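Local coordinates for N-acetyl-beta-D glucosaminidase (Rhizomucor miehei CAU432, PDB 4ZM6), which probably hydrolyses beta-linked N-acetylglucosamine residues and, through a GCN5-related region that binds acetyl-CoA, probably acetylates the amino group of glucosamine, at residues L58-Q63 / D345-A350; L122-M127 / K353-E358; D32-H37 / A69-P74. All coordinates share one frame; numbering follows the deposited sequence.

Contact 1. Residues L58-Q63 / D345-A350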
ATOM      1  N   LEU A  58      14.400 -40.908  18.794  1.00 98.81           N
ATOM      2  CA  LEU A  58      12.936 -40.848  18.831  1.00 97.93           C
ATOM      3  C   LEU A  58      12.327 -40.594  17.453  1.00 98.52           C
ATOM      4  O   LEU A  58      11.412 -41.306  17.038  1.00 97.28           O
ATOM      5  CB  LEU A  58      12.473 -39.768  19.821  1.00 98.27           C
ATOM      6  CG  LEU A  58      10.976 -39.429  19.894  1.00 99.80           C
ATOM      7  CD1 LEU A  58      10.119 -40.681  20.021  1.00100.29           C
ATOM      8  CD2 LEU A  58      10.698 -38.475  21.049  1.00 97.74           C
ATOM      9  N   THR A  59      12.835 -39.584  16.748  1.00 99.70           N
ATOM     10  CA  THR A  59      12.332 -39.250  15.412  1.00100.81           C
ATOM     11  C   THR A  59      12.584 -40.382  14.423  1.00 99.38           C
ATOM     12  O   THR A  59      11.716 -40.706  13.613  1.00 91.45           O
ATOM     13  CB  THR A  59      12.966 -37.956  14.862  1.00101.74           C
ATOM     14  OG1 THR A  59      14.392 -38.022  14.996  1.00102.41           O
ATOM     15  CG2 THR A  59      12.432 -36.737  15.610  1.00100.79           C
ATOM     16  N   HIS A  60      13.771 -40.978  14.503  1.00103.15           N
ATOM     17  CA  HIS A  60      14.119 -42.112  13.651  1.00104.40           C
ATOM     18  C   HIS A  60      13.250 -43.332  13.959  1.00104.32           C
ATOM     19  O   HIS A  60      12.829 -44.041  13.044  1.00103.51           O
ATOM     20  CB  HIS A  60      15.598 -42.473  13.801  1.00104.73           C
ATOM     21  CG  HIS A  60      16.087 -43.424  12.755  1.00106.43           C
ATOM     22  ND1 HIS A  60      16.385 -44.742  13.024  1.00108.33           N
ATOM     23  CD2 HIS A  60      16.303 -43.252  11.429  1.00107.54           C
ATOM     24  CE1 HIS A  60      16.779 -45.338  11.912  1.00109.17           C
ATOM     25  NE2 HIS A  60      16.737 -44.456  10.930  1.00107.82           N
ATOM     26  N   SER A  61      12.988 -43.567  15.244  1.00103.71           N
ATOM     27  CA  SER A  61      12.128 -44.670  15.674  1.00106.26           C
ATOM     28  C   SER A  61      10.751 -44.585  15.013  1.00109.81           C
ATOM     29  O   SER A  61      10.283 -45.554  14.409  1.00109.39           O
ATOM     30  CB  SER A  61      11.968 -44.670  17.200  1.00105.04           C
ATOM     31  OG  SER A  61      13.220 -44.587  17.860  1.00101.45           O
ATOM     32  N   LEU A  62      10.122 -43.414  15.125  1.00111.95           N
ATOM     33  CA  LEU A  62       8.807 -43.155  14.525  1.00111.02           C
ATOM     34  C   LEU A  62       8.864 -43.332  13.016  1.00111.13           C
ATOM     35  O   LEU A  62       7.961 -43.908  12.403  1.00110.51           O
ATOM     36  CB  LEU A  62       8.344 -41.727  14.833  1.00110.21           C
ATOM     37  CG  LEU A  62       8.134 -41.353  16.301  1.00111.18           C
ATOM     38  CD1 LEU A  62       7.944 -39.851  16.452  1.00111.43           C
ATOM     39  CD2 LEU A  62       6.949 -42.103  16.882  1.00112.16           C
ATOM     40  N   GLN A  63       9.944 -42.829  12.431  1.00112.38           N
ATOM     41  CA  GLN A  63      10.156 -42.890  10.993  1.00114.95           C
ATOM     42  C   GLN A  63      10.330 -44.336  10.524  1.00116.08           C
ATOM     43  O   GLN A  63       9.801 -44.724   9.479  1.00111.36           O
ATOM     44  CB  GLN A  63      11.390 -42.060  10.618  1.00115.13           C
ATOM     45  CG  GLN A  63      11.195 -41.144   9.429  1.00115.09           C
ATOM     46  CD  GLN A  63      10.162 -40.050   9.669  1.00113.45           C
ATOM     47  OE1 GLN A  63      10.084 -39.480  10.757  1.00111.01           O
ATOM     48  NE2 GLN A  63       9.371 -39.749   8.646  1.00110.44           N
ATOM     49  N   ASP A 345      16.970 -39.190   3.079  1.00103.18           N
ATOM     50  CA  ASP A 345      17.552 -38.320   4.117  1.00103.34           C
ATOM     51  C   ASP A 345      16.683 -38.194   5.379  1.00100.48           C
ATOM     52  O   ASP A 345      17.151 -37.725   6.418  1.00 99.72           O
ATOM     53  CB  ASP A 345      17.907 -36.932   3.552  1.00103.38           C
ATOM     54  CG  ASP A 345      16.736 -36.245   2.871  1.00104.15           C
ATOM     55  OD1 ASP A 345      15.590 -36.735   2.978  1.00106.05           O
ATOM     56  OD2 ASP A 345      16.972 -35.207   2.220  1.00102.16           O
ATOM     57  N   VAL A 346      15.424 -38.610   5.278  1.00 99.10           N
ATOM     58  CA  VAL A 346      14.529 -38.682   6.431  1.00101.38           C
ATOM     59  C   VAL A 346      14.938 -39.835   7.366  1.00101.16           C
ATOM     60  O   VAL A 346      14.781 -39.736   8.586  1.00 98.37           O
ATOM     61  CB  VAL A 346      13.054 -38.810   5.961  1.00104.57           C
ATOM     62  CG1 VAL A 346      12.134 -39.257   7.079  1.00104.36           C
ATOM     63  CG2 VAL A 346      12.561 -37.486   5.390  1.00106.70           C
ATOM     64  N   LEU A 347      15.471 -40.913   6.788  1.00103.15           N
ATOM     65  CA  LEU A 347      15.966 -42.070   7.556  1.00104.03           C
ATOM     66  C   LEU A 347      17.469 -42.005   7.839  1.00105.31           C
ATOM     67  O   LEU A 347      17.921 -42.454   8.894  1.00102.45           O
ATOM     68  CB  LEU A 347      15.674 -43.371   6.806  1.00101.30           C
ATOM     69  CG  LEU A 347      14.201 -43.732   6.609  1.00 97.74           C
ATOM     70  CD1 LEU A 347      14.046 -44.754   5.493  1.00 94.32           C
ATOM     71  CD2 LEU A 347      13.601 -44.253   7.906  1.00 97.35           C
ATOM     72  N   GLN A 348      18.238 -41.470   6.889  1.00106.97           N
ATOM     73  CA  GLN A 348      19.698 -41.385   7.019  1.00108.55           C
ATOM     74  C   GLN A 348      20.159 -40.721   8.315  1.00107.94           C
ATOM     75  O   GLN A 348      21.144 -41.159   8.911  1.00111.10           O
ATOM     76  CB  GLN A 348      20.314 -40.646   5.824  1.00108.22           C
ATOM     77  CG  GLN A 348      20.530 -41.521   4.597  1.00109.15           C
ATOM     78  CD  GLN A 348      20.990 -40.739   3.378  1.00108.61           C
ATOM     79  OE1 GLN A 348      21.110 -39.513   3.415  1.00109.15           O
ATOM     80  NE2 GLN A 348      21.250 -41.450   2.287  1.00107.66           N
ATOM     81  N   GLN A 349      19.450 -39.676   8.745  1.00104.41           N
ATOM     82  CA  GLN A 349      19.834 -38.887   9.922  1.00104.22           C
ATOM     83  C   GLN A 349      21.169 -38.161   9.676  1.00102.36           C
ATOM     84  O   GLN A 349      22.029 -38.645   8.936  1.00105.54           O
ATOM     85  CB  GLN A 349      19.836 -39.760  11.201  1.00105.14           C
ATOM     86  CG  GLN A 349      20.857 -39.405  12.282  1.00109.48           C
ATOM     87  CD  GLN A 349      22.178 -40.150  12.127  1.00111.98           C
ATOM     88  OE1 GLN A 349      22.217 -41.379  12.188  1.00113.49           O
ATOM     89  NE2 GLN A 349      23.266 -39.406  11.937  1.00110.93           N
ATOM     90  N   ALA A 350      21.318 -36.984  10.276  1.00 96.02           N
ATOM     91  CA  ALA A 350      22.533 -36.190  10.132  1.00 93.08           C
ATOM     92  C   ALA A 350      23.337 -36.218  11.425  1.00 90.92           C
ATOM     93  O   ALA A 350      22.800 -36.503  12.498  1.00 85.96           O
ATOM     94  CB  ALA A 350      22.184 -34.761   9.752  1.00 93.89           C
TER

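Contact 2. Residues L122-M127 / K353-E358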
ATOM      1  N   LEU A 122      16.290 -27.906  14.153  1.00 63.65           N
ATOM      2  CA  LEU A 122      15.131 -28.795  14.112  1.00 66.12           C
ATOM      3  C   LEU A 122      15.276 -29.912  13.076  1.00 66.82           C
ATOM      4  O   LEU A 122      14.892 -31.050  13.335  1.00 66.41           O
ATOM      5  CB  LEU A 122      13.851 -27.998  13.832  1.00 68.04           C
ATOM      6  CG  LEU A 122      13.324 -27.111  14.964  1.00 68.42           C
ATOM      7  CD1 LEU A 122      12.223 -26.201  14.449  1.00 69.08           C
ATOM      8  CD2 LEU A 122      12.809 -27.946  16.123  1.00 69.64           C
ATOM      9  N   LEU A 123      15.833 -29.592  11.911  1.00 68.82           N
ATOM     10  CA  LEU A 123      15.937 -30.569  10.823  1.00 70.74           C
ATOM     11  C   LEU A 123      16.931 -31.689  11.121  1.00 70.26           C
ATOM     12  O   LEU A 123      16.687 -32.840  10.754  1.00 69.67           O
ATOM     13  CB  LEU A 123      16.303 -29.882   9.501  1.00 73.07           C
ATOM     14  CG  LEU A 123      16.250 -30.747   8.232  1.00 74.03           C
ATOM     15  CD1 LEU A 123      14.910 -31.453   8.082  1.00 73.97           C
ATOM     16  CD2 LEU A 123      16.541 -29.907   6.998  1.00 75.79           C
ATOM     17  N   THR A 124      18.042 -31.362  11.778  1.00 69.20           N
ATOM     18  CA  THR A 124      19.027 -32.377  12.146  1.00 71.08           C
ATOM     19  C   THR A 124      18.449 -33.340  13.191  1.00 73.15           C
ATOM     20  O   THR A 124      18.742 -34.536  13.164  1.00 72.49           O
ATOM     21  CB  THR A 124      20.331 -31.758  12.686  1.00 71.63           C
ATOM     22  OG1 THR A 124      20.046 -30.989  13.857  1.00 75.33           O
ATOM     23  CG2 THR A 124      20.993 -30.869  11.638  1.00 70.24           C
ATOM     24  N   LEU A 125      17.618 -32.816  14.094  1.00 74.70           N
ATOM     25  CA  LEU A 125      16.968 -33.634  15.124  1.00 74.53           C
ATOM     26  C   LEU A 125      15.793 -34.467  14.595  1.00 74.79           C
ATOM     27  O   LEU A 125      15.315 -35.365  15.287  1.00 76.37           O
ATOM     28  CB  LEU A 125      16.480 -32.754  16.280  1.00 75.70           C
ATOM     29  CG  LEU A 125      17.535 -31.925  17.023  1.00 78.26           C
ATOM     30  CD1 LEU A 125      16.891 -31.109  18.135  1.00 77.48           C
ATOM     31  CD2 LEU A 125      18.645 -32.806  17.580  1.00 80.18           C
ATOM     32  N   GLY A 126      15.318 -34.162  13.388  1.00 73.78           N
ATOM     33  CA  GLY A 126      14.209 -34.894  12.783  1.00 72.74           C
ATOM     34  C   GLY A 126      12.903 -34.120  12.725  1.00 74.25           C
ATOM     35  O   GLY A 126      11.924 -34.621  12.165  1.00 75.39           O
ATOM     36  N   MET A 127      12.868 -32.916  13.306  1.00 74.31           N
ATOM     37  CA  MET A 127      11.711 -32.022  13.145  1.00 76.11           C
ATOM     38  C   MET A 127      11.713 -31.411  11.763  1.00 72.38           C
ATOM     39  O   MET A 127      12.721 -30.860  11.324  1.00 74.36           O
ATOM     40  CB  MET A 127      11.696 -30.884  14.169  1.00 80.65           C
ATOM     41  CG  MET A 127      10.836 -31.167  15.378  1.00 84.31           C
ATOM     42  SD  MET A 127      11.649 -32.364  16.437  1.00 89.59           S
ATOM     43  CE  MET A 127      12.852 -31.321  17.260  1.00 89.58           C
ATOM     44  N   LYS A 353      26.813 -32.790  15.161  1.00 98.00           N
ATOM     45  CA  LYS A 353      27.616 -31.566  15.070  1.00 99.14           C
ATOM     46  C   LYS A 353      27.188 -30.646  13.924  1.00 98.33           C
ATOM     47  O   LYS A 353      27.678 -29.521  13.829  1.00 97.72           O
ATOM     48  CB  LYS A 353      29.103 -31.899  14.918  1.00102.60           C
ATOM     49  CG  LYS A 353      29.686 -32.722  16.060  1.00107.03           C
ATOM     50  CD  LYS A 353      29.908 -34.176  15.664  1.00109.90           C
ATOM     51  CE  LYS A 353      30.113 -35.071  16.876  1.00109.63           C
ATOM     52  NZ  LYS A 353      30.241 -36.501  16.483  1.00109.34           N
ATOM     53  N   THR A 354      26.288 -31.119  13.060  1.00 98.59           N
ATOM     54  CA  THR A 354      25.763 -30.303  11.957  1.00 97.81           C
ATOM     55  C   THR A 354      24.652 -29.328  12.392  1.00 97.75           C
ATOM     56  O   THR A 354      24.131 -28.574  11.568  1.00103.15           O
ATOM     57  CB  THR A 354      25.257 -31.174  10.783  1.00 96.39           C
ATOM     58  OG1 THR A 354      24.154 -31.984  11.208  1.00 93.99           O
ATOM     59  CG2 THR A 354      26.374 -32.067  10.254  1.00 96.40           C
ATOM     60  N   MET A 355      24.276 -29.358  13.669  1.00 95.91           N
ATOM     61  CA  MET A 355      23.555 -28.245  14.280  1.00 92.63           C
ATOM     62  C   MET A 355      24.551 -27.109  14.389  1.00 89.67           C
ATOM     63  O   MET A 355      25.700 -27.325  14.783  1.00 95.88           O
ATOM     64  CB  MET A 355      23.073 -28.601  15.686  1.00 93.40           C
ATOM     65  CG  MET A 355      22.027 -29.698  15.733  1.00 94.35           C
ATOM     66  SD  MET A 355      21.291 -29.894  17.367  1.00 95.85           S
ATOM     67  CE  MET A 355      22.754 -30.012  18.395  1.00 95.59           C
ATOM     68  N   GLY A 356      24.128 -25.896  14.063  1.00 81.89           N
ATOM     69  CA  GLY A 356      25.037 -24.754  14.123  1.00 79.31           C
ATOM     70  C   GLY A 356      25.292 -24.263  15.536  1.00 77.71           C
ATOM     71  O   GLY A 356      25.385 -23.059  15.757  1.00 80.34           O
ATOM     72  N   SER A 357      25.440 -25.185  16.488  1.00 74.22           N
ATOM     73  CA  SER A 357      25.415 -24.848  17.913  1.00 71.84           C
ATOM     74  C   SER A 357      26.307 -23.665  18.266  1.00 72.84           C
ATOM     75  O   SER A 357      25.848 -22.706  18.886  1.00 71.62           O
ATOM     76  CB  SER A 357      25.799 -26.060  18.764  1.00 69.96           C
ATOM     77  OG  SER A 357      24.728 -26.981  18.829  1.00 70.17           O
ATOM     78  N   GLU A 358      27.574 -23.731  17.859  1.00 75.01           N
ATOM     79  CA  GLU A 358      28.548 -22.691  18.191  1.00 75.63           C
ATOM     80  C   GLU A 358      28.196 -21.372  17.504  1.00 74.93           C
ATOM     81  O   GLU A 358      28.176 -20.319  18.144  1.00 74.79           O
ATOM     82  CB  GLU A 358      29.966 -23.127  17.802  1.00 79.68           C
ATOM     83  CG  GLU A 358      31.072 -22.251  18.389  1.00 83.71           C
ATOM     84  CD  GLU A 358      32.438 -22.487  17.753  1.00 87.12           C
ATOM     85  OE1 GLU A 358      32.536 -22.503  16.505  1.00 88.25           O
ATOM     86  OE2 GLU A 358      33.425 -22.639  18.506  1.00 88.72           O
TER

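Contact 3. Residues D32-H37 / A69-P74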
ATOM      1  N   ASP A  32       0.317 -47.949  17.157  1.00112.74           N
ATOM      2  CA  ASP A  32      -0.935 -48.447  16.581  1.00113.62           C
ATOM      3  C   ASP A  32      -1.445 -47.495  15.503  1.00114.79           C
ATOM      4  O   ASP A  32      -1.696 -47.911  14.369  1.00112.99           O
ATOM      5  CB  ASP A  32      -2.002 -48.627  17.674  1.00112.16           C
ATOM      6  CG  ASP A  32      -3.356 -49.074  17.123  1.00110.62           C
ATOM      7  OD1 ASP A  32      -3.396 -49.806  16.109  1.00106.25           O
ATOM      8  OD2 ASP A  32      -4.389 -48.693  17.715  1.00107.32           O
ATOM      9  N   LEU A  33      -1.579 -46.220  15.869  1.00115.02           N
ATOM     10  CA  LEU A  33      -2.116 -45.187  14.974  1.00112.09           C
ATOM     11  C   LEU A  33      -1.363 -45.122  13.649  1.00105.81           C
ATOM     12  O   LEU A  33      -1.979 -45.091  12.582  1.00100.08           O
ATOM     13  CB  LEU A  33      -2.084 -43.813  15.654  1.00115.33           C
ATOM     14  CG  LEU A  33      -3.037 -43.616  16.837  1.00119.50           C
ATOM     15  CD1 LEU A  33      -2.752 -42.302  17.550  1.00119.82           C
ATOM     16  CD2 LEU A  33      -4.490 -43.677  16.383  1.00121.82           C
ATOM     17  N   ILE A  34      -0.034 -45.112  13.728  1.00102.12           N
ATOM     18  CA  ILE A  34       0.807 -45.086  12.533  1.00104.88           C
ATOM     19  C   ILE A  34       0.591 -46.367  11.724  1.00107.70           C
ATOM     20  O   ILE A  34       0.244 -46.315  10.543  1.00104.73           O
ATOM     21  CB  ILE A  34       2.310 -44.929  12.886  1.00104.08           C
ATOM     22  CG1 ILE A  34       2.576 -43.580  13.569  1.00103.37           C
ATOM     23  CG2 ILE A  34       3.183 -45.022  11.638  1.00101.45           C
ATOM     24  CD1 ILE A  34       3.853 -43.547  14.384  1.00102.63           C
ATOM     25  N   GLU A  35       0.761 -47.509  12.386  1.00111.86           N
ATOM     26  CA  GLU A  35       0.807 -48.806  11.707  1.00112.28           C
ATOM     27  C   GLU A  35      -0.544 -49.261  11.135  1.00110.30           C
ATOM     28  O   GLU A  35      -0.601 -49.774  10.014  1.00104.19           O
ATOM     29  CB  GLU A  35       1.381 -49.866  12.654  1.00112.03           C
ATOM     30  CG  GLU A  35       1.913 -51.111  11.957  1.00110.72           C
ATOM     31  CD  GLU A  35       2.950 -51.860  12.778  1.00109.93           C
ATOM     32  OE1 GLU A  35       3.268 -53.007  12.404  1.00108.87           O
ATOM     33  OE2 GLU A  35       3.450 -51.309  13.785  1.00106.74           O
ATOM     34  N   ASN A  36      -1.620 -49.064  11.898  1.00111.49           N
ATOM     35  CA  ASN A  36      -2.963 -49.506  11.492  1.00114.75           C
ATOM     36  C   ASN A  36      -3.733 -48.460  10.694  1.00113.43           C
ATOM     37  O   ASN A  36      -4.331 -48.773   9.663  1.00107.05           O
ATOM     38  CB  ASN A  36      -3.795 -49.900  12.720  1.00116.86           C
ATOM     39  CG  ASN A  36      -3.429 -51.268  13.261  1.00117.68           C
ATOM     40  OD1 ASN A  36      -3.954 -52.283  12.803  1.00118.72           O
ATOM     41  ND2 ASN A  36      -2.534 -51.302  14.246  1.00115.29           N
ATOM     42  N   HIS A  37      -3.712 -47.222  11.181  1.00116.99           N
ATOM     43  CA  HIS A  37      -4.591 -46.164  10.681  1.00115.72           C
ATOM     44  C   HIS A  37      -3.891 -45.116   9.803  1.00112.51           C
ATOM     45  O   HIS A  37      -4.475 -44.070   9.510  1.00113.85           O
ATOM     46  CB  HIS A  37      -5.278 -45.494  11.871  1.00117.58           C
ATOM     47  CG  HIS A  37      -5.880 -46.471  12.833  1.00119.54           C
ATOM     48  ND1 HIS A  37      -7.171 -46.935  12.712  1.00120.61           N
ATOM     49  CD2 HIS A  37      -5.356 -47.092  13.916  1.00120.44           C
ATOM     50  CE1 HIS A  37      -7.422 -47.789  13.687  1.00123.07           C
ATOM     51  NE2 HIS A  37      -6.337 -47.903  14.431  1.00123.00           N
ATOM     52  N   ALA A  69       5.653 -50.136   8.203  1.00110.24           N
ATOM     53  CA  ALA A  69       4.196 -50.236   8.111  1.00105.35           C
ATOM     54  C   ALA A  69       3.630 -49.930   6.717  1.00103.20           C
ATOM     55  O   ALA A  69       2.416 -50.002   6.522  1.00102.08           O
ATOM     56  CB  ALA A  69       3.548 -49.332   9.144  1.00105.30           C
ATOM     57  N   GLY A  70       4.493 -49.567   5.767  1.00102.89           N
ATOM     58  CA  GLY A  70       4.112 -49.457   4.356  1.00 99.44           C
ATOM     59  C   GLY A  70       3.549 -48.115   3.917  1.00 97.67           C
ATOM     60  O   GLY A  70       2.771 -48.057   2.962  1.00 92.70           O
ATOM     61  N   HIS A  71       3.942 -47.036   4.596  1.00 97.89           N
ATOM     62  CA  HIS A  71       3.515 -45.683   4.215  1.00 98.10           C
ATOM     63  C   HIS A  71       4.117 -45.291   2.877  1.00 96.96           C
ATOM     64  O   HIS A  71       5.283 -45.588   2.608  1.00 98.95           O
ATOM     65  CB  HIS A  71       3.955 -44.650   5.251  1.00100.31           C
ATOM     66  CG  HIS A  71       3.090 -44.606   6.468  1.00102.02           C
ATOM     67  ND1 HIS A  71       3.152 -45.559   7.458  1.00103.46           N
ATOM     68  CD2 HIS A  71       2.156 -43.709   6.864  1.00103.78           C
ATOM     69  CE1 HIS A  71       2.285 -45.260   8.408  1.00104.67           C
ATOM     70  NE2 HIS A  71       1.668 -44.141   8.072  1.00105.39           N
ATOM     71  N   LYS A  72       3.331 -44.609   2.048  1.00 94.02           N
ATOM     72  CA  LYS A  72       3.830 -44.107   0.770  1.00 91.97           C
ATOM     73  C   LYS A  72       4.846 -42.982   1.002  1.00 91.97           C
ATOM     74  O   LYS A  72       5.909 -42.966   0.376  1.00 93.52           O
ATOM     75  CB  LYS A  72       2.676 -43.623  -0.115  1.00 91.31           C
ATOM     76  CG  LYS A  72       3.053 -43.461  -1.580  1.00 93.34           C
ATOM     77  CD  LYS A  72       1.850 -43.090  -2.436  1.00 94.78           C
ATOM     78  CE  LYS A  72       2.261 -42.714  -3.852  1.00 94.58           C
ATOM     79  NZ  LYS A  72       1.163 -42.017  -4.581  1.00 96.48           N
ATOM     80  N   ARG A  73       4.523 -42.064   1.915  1.00 87.45           N
ATOM     81  CA  ARG A  73       5.403 -40.940   2.239  1.00 83.73           C
ATOM     82  C   ARG A  73       5.761 -40.901   3.721  1.00 81.03           C
ATOM     83  O   ARG A  73       5.008 -41.412   4.550  1.00 80.89           O
ATOM     84  CB  ARG A  73       4.739 -39.625   1.851  1.00 84.24           C
ATOM     85  CG  ARG A  73       4.601 -39.447   0.356  1.00 85.30           C
ATOM     86  CD  ARG A  73       3.936 -38.129   0.020  1.00 87.75           C
ATOM     87  NE  ARG A  73       3.626 -38.039  -1.404  1.00 91.29           N
ATOM     88  CZ  ARG A  73       2.589 -38.630  -1.995  1.00 92.38           C
ATOM     89  NH1 ARG A  73       1.738 -39.384  -1.300  1.00 91.81           N
ATOM     90  NH2 ARG A  73       2.406 -38.474  -3.303  1.00 92.90           N
ATOM     91  N   PRO A  74       6.905 -40.277   4.061  1.00 77.28           N
ATOM     92  CA  PRO A  74       7.328 -40.207   5.462  1.00 75.13           C
ATOM     93  C   PRO A  74       6.419 -39.344   6.321  1.00 74.79           C
ATOM     94  O   PRO A  74       5.679 -38.509   5.806  1.00 74.20           O
ATOM     95  CB  PRO A  74       8.736 -39.590   5.394  1.00 75.24           C
ATOM     96  CG  PRO A  74       9.131 -39.599   3.958  1.00 76.16           C
ATOM     97  CD  PRO A  74       7.868 -39.620   3.158  1.00 77.07           C
TER

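Contact 1. Residues L58-Q63 / D345-A350
The carbonyl oxygen of Leu347 is met by the imidazole edge of His60, with His60 NE2 and Leu347 O 3.1 Å apart and the oxygen close to the plane of the ring. CD2 of the same ring edge lies equally near. His60 reaches this place because its ring is swung opposite the backbone N (chi1 -168°), which carries the imidazole off helix 52-68 and across to the last turn of helix 343-348. Two residues on, Gln349 leaves helical geometry with positive phi.

One helical turn further along, Gln63 takes over. Its CB packs on the isobutyl branch of Leu347, CD2 of Leu347 lying 4.1 Å from CB of Gln63. Its bent chain then passes Val346 at about a right angle. The amide end of Gln63 is directed onward to the carbonyl of Leu75, which NE2 reaches by a weak hydrogen bond. Leu347 also leans on Arg67, and Val346 on Pro74, so the short helix spans the second half of the longer one and the loop beyond it. Helix 52-68 connects the parallel strands 41-44 and 76-79 in a beta-alpha-beta crossover, and a later helix packed beside such a connection, near the entry to strand 76-79, fits the TIM-barrel-like N-terminal domain of family 3 glycoside hydrolases.

Contact 2. Residues L122-M127 / K353-E358
Met355 and Leu125 meet at about a right angle, the thioether of the one lying across the end of the other: Met355 SD is 3.9 Å from Leu125 CD2. The methionine chain runs out nearly straight through CG and folds only at its last torsion (chi3 -51°), which turns the terminal methyl aside and leaves the sulfur to face the leucine. On the way it passes obliquely by Thr124, whose CB is 4.1 Å from Met355 CG.

The two threonines lie alongside each other, pointing in opposite directions, so that the methyl CG2 of Thr124 comes against OG1 of Thr354 at 3.4 Å. Neither hydroxyl is spent on this encounter. Thr124 OG1 bonds back to the carbonyl of Glu121, and Thr354 OG1 to that of Asp351; the carbonyl of Thr354 receives Lys120 NZ from helix 108-125.

Contact is thus van der Waals touching of methyls, methylene, sulfur and threonine oxygens where one helix ends and another begins. Gly126, with positive phi, closes helix 108-125 ahead of barrel strand 129-130, while Gly356 is the N-cap of helix 357-368, which leads toward strand 373-377. This passage is consistent with the barrel and following alpha/beta domain found in many family 3 glycosidases.

Contact 3. Residues D32-H37 / A69-P74
Ile34 and His71 cross at about a right angle, with the imidazole edge turned to the helix: His71 CE1 lies 3.4 Å from Ile34 CG2, and Ile34 O also sits at this edge, near the ring plane. Two torsions explain the fit. In Ile34 the branch CG2 stands opposite the backbone N, close to its own carbonyl, so methyl and carbonyl face the ring together. The longer arm, CG1 and CD1, stands beside the backbone N (chi1 -64°), its end toward Leu62; Leu75 and Ala66 also touch this side chain. In His71, CG lies beside the backbone N (chi1 -79°), which sends the ring out toward helix 28-37. Its rotation is set mainly by the ND1 bond to the carbonyl of Ala66, with a weak one from NE2 to that of Leu39.

Glu35 adds the second touch. Its chain is extended beyond CG, and this second methylene packs, Glu35 CG lying 3.7 Å from Ala69 CB. The alanine methyl points toward helix 28-37, where the backbones come close, 5.1 Å between the CA atoms of Glu35 and Ala69. Directly after it, Gly70 has positive phi and completes a Schellman motif that ends helix 52-68.

The loop 69-74 therefore lies between helix 28-37 and helix 343-348, where Trp343 touches His71 and Pro74, and delivers the chain into strand 76-79. Helix 304-318 borders helix 28-37 through Leu33 and His37.

Helix 52-68 and its following loop tie the three contacts together. Contact 1 and contact 2, with centres 13 Å apart, meet where Thr59 OG1 lies 2.8 Å from Leu125 O, a probable hydrogen bond between neighbouring barrel helices. Contact 1 and contact 3 are 15 Å apart, centre to centre, and share packing round Pro74, whose CB lies 3.8 Å from Val346 CG1; Leu62 also touches Ile34. Contacts 2 and 3 do not touch, their nearest atoms being about 9 Å apart. Along the chain contact 3 closes before contact 2 opens, and contact 1 crosses both. All lie away from the acetyl-CoA pocket, which belongs to the acetyltransferase region.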